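Local coordinates for hypothetical protein RPA3614 (Rhodopseudomonas palustris, PDB 2HHG) that is of unknown function but carries a rhodanese-like domain, and so may act as a thiosulfate-cyanide sulfurtransferase, at residues R65-L68 with E69-D73. Residues are numbered along the deposited sequence; the frame is centred on the assembly and turned at random.
Sequences RGML and EFWID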
loop_
_atom_site.group_PDB
_atom_site.type_symbol
_atom_site.label_atom_id
_atom_site.label_comp_id
_atom_site.label_asym_id
_atom_site.label_seq_id
_atom_site.Cartn_x
_atom_site.Cartn_y
_atom_site.Cartn_z
ATOM N N ARG A 65 1.574 7.104 3.494
ATOM C CA ARG A 65 2.853 6.561 3.080
ATOM C C ARG A 65 4.011 7.225 3.822
ATOM O O ARG A 65 4.967 6.554 4.217
ATOM C CB ARG A 65 3.039 6.663 1.567
ATOM C CG ARG A 65 4.410 6.194 1.118
ATOM C CD ARG A 65 4.568 6.047 -0.401
ATOM N NE ARG A 65 5.987 5.795 -0.663
ATOM C CZ ARG A 65 6.843 6.659 -1.201
ATOM N NH1 ARG A 65 6.433 7.823 -1.687
ATOM N NH2 ARG A 65 8.124 6.334 -1.298
ATOM N N GLY A 66 3.903 8.532 4.045
ATOM C CA GLY A 66 4.975 9.286 4.677
ATOM C C GLY A 66 5.220 8.962 6.137
ATOM O O GLY A 66 6.256 9.351 6.681
HETATM N N MSE A 67 4.284 8.250 6.765
HETATM C CA MSE A 67 4.408 7.824 8.163
HETATM C C MSE A 67 4.775 6.356 8.322
HETATM O O MSE A 67 5.002 5.889 9.447
HETATM C CB MSE A 67 3.084 8.051 8.883
HETATM C CG MSE A 67 2.785 9.501 9.089
HETATM SE SE MSE A 67 1.240 9.769 10.169
HETATM C CE MSE A 67 1.074 11.685 9.875
ATOM N N LEU A 68 4.831 5.627 7.211
ATOM C CA LEU A 68 4.880 4.168 7.246
ATOM C C LEU A 68 5.987 3.604 8.130
ATOM O O LEU A 68 5.731 2.763 8.998
ATOM C CB LEU A 68 5.016 3.624 5.826
ATOM C CG LEU A 68 4.827 2.124 5.624
ATOM C CD1 LEU A 68 3.399 1.709 5.986
ATOM C CD2 LEU A 68 5.168 1.742 4.192
ATOM N N GLU A 69 7.212 4.073 7.919
ATOM C CA GLU A 69 8.356 3.524 8.648
ATOM C C GLU A 69 8.212 3.731 10.147
ATOM O O GLU A 69 8.592 2.869 10.944
ATOM C CB GLU A 69 9.667 4.146 8.157
ATOM C CG GLU A 69 9.939 3.950 6.662
ATOM C CD GLU A 69 9.400 5.066 5.768
ATOM O OE1 GLU A 69 8.418 5.736 6.138
ATOM O OE2 GLU A 69 9.964 5.262 4.676
ATOM N N PHE A 70 7.648 4.881 10.512
ATOM C CA PHE A 70 7.468 5.282 11.901
ATOM C C PHE A 70 6.384 4.500 12.615
ATOM O O PHE A 70 6.419 4.375 13.841
ATOM C CB PHE A 70 7.203 6.783 11.960
ATOM C CG PHE A 70 8.349 7.574 11.441
ATOM C CD1 PHE A 70 9.399 7.914 12.281
ATOM C CD2 PHE A 70 8.432 7.893 10.096
ATOM C CE1 PHE A 70 10.503 8.591 11.790
ATOM C CE2 PHE A 70 9.532 8.567 9.600
ATOM C CZ PHE A 70 10.562 8.926 10.447
ATOM N N TRP A 71 5.422 3.979 11.859
ATOM C CA TRP A 71 4.370 3.148 12.437
ATOM C C TRP A 71 4.729 1.663 12.390
ATOM O O TRP A 71 4.303 0.903 13.254
ATOM C CB TRP A 71 3.034 3.424 11.742
ATOM C CG TRP A 71 2.419 4.757 12.095
ATOM C CD1 TRP A 71 3.039 5.844 12.657
ATOM C CD2 TRP A 71 1.059 5.139 11.886
ATOM N NE1 TRP A 71 2.139 6.873 12.825
ATOM C CE2 TRP A 71 0.920 6.463 12.353
ATOM C CE3 TRP A 71 -0.063 4.484 11.365
ATOM C CZ2 TRP A 71 -0.295 7.144 12.305
ATOM C CZ3 TRP A 71 -1.266 5.168 11.311
ATOM C CH2 TRP A 71 -1.371 6.482 11.784
ATOM N N ILE A 72 5.509 1.246 11.394
ATOM C CA ILE A 72 5.912 -0.157 11.298
ATOM C C ILE A 72 6.930 -0.557 12.371
ATOM O O ILE A 72 6.791 -1.600 13.018
ATOM C CB ILE A 72 6.496 -0.478 9.914
ATOM C CG1 ILE A 72 5.384 -0.493 8.861
ATOM C CG2 ILE A 72 7.230 -1.822 9.928
ATOM C CD1 ILE A 72 5.876 -0.689 7.443
ATOM N N ASP A 73 7.969 0.256 12.535
ATOM C CA ASP A 73 9.110 -0.104 13.366
ATOM C C ASP A 73 8.714 -0.160 14.838
ATOM O O ASP A 73 8.339 0.859 15.400
ATOM C CB ASP A 73 10.220 0.920 13.150
ATOM C CG ASP A 73 11.470 0.622 13.944
ATOM O OD1 ASP A 73 11.535 -0.392 14.676
ATOM O OD2 ASP A 73 12.406 1.436 13.839
HETATM O O HOH W 1 7.528 5.744 3.099
#
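M67, just before the short helix 68-72, forms a Met-aromatic contact with W71 on that helix, which follows strand 61-62 in the rhodanese-like domain. M67 is present as selenomethionine. Both residues hold CG anti to the carbonyl carbon (chi1 -70° in M67, -73° in W71), and the two side chains lie side by side, pointing the same way. M67 CB lies over one face of the W71 indole, 4.3 Å from the centroid of its five-membered ring, a CH-pi contact. Farther out, M67 SE meets the six-membered ring obliquely, 3.7 Å from W71 CZ2. W71 also makes a cation-pi contact with K80.

L68 and I72 meet one turn apart, where L68 CG lies 3.5 Å from I72 CD1. Both side chains also touch helix 97-109, L68 at A102 and I72 at A106. With an alanine in place of L68, I72 CD1 would probably lose its leucine partner and a gap would open against A102.

The backbone completes the turn. I72 N donates to L68 O at 2.8 Å. W71 N is shared: it bonds to M67 O at 3.1 Å and weakly to L68 O. E69 bends at chi2 (91°), which brings its carboxylate back toward the start of the turn. There a water donates to both R65 O and E69 OE2, at 2.9 Å each.

The buried aliphatic pair thus holds one side of the segment against helix 97-109, while the polar link, from carboxylate to backbone carbonyl, runs through water at the partly exposed E69.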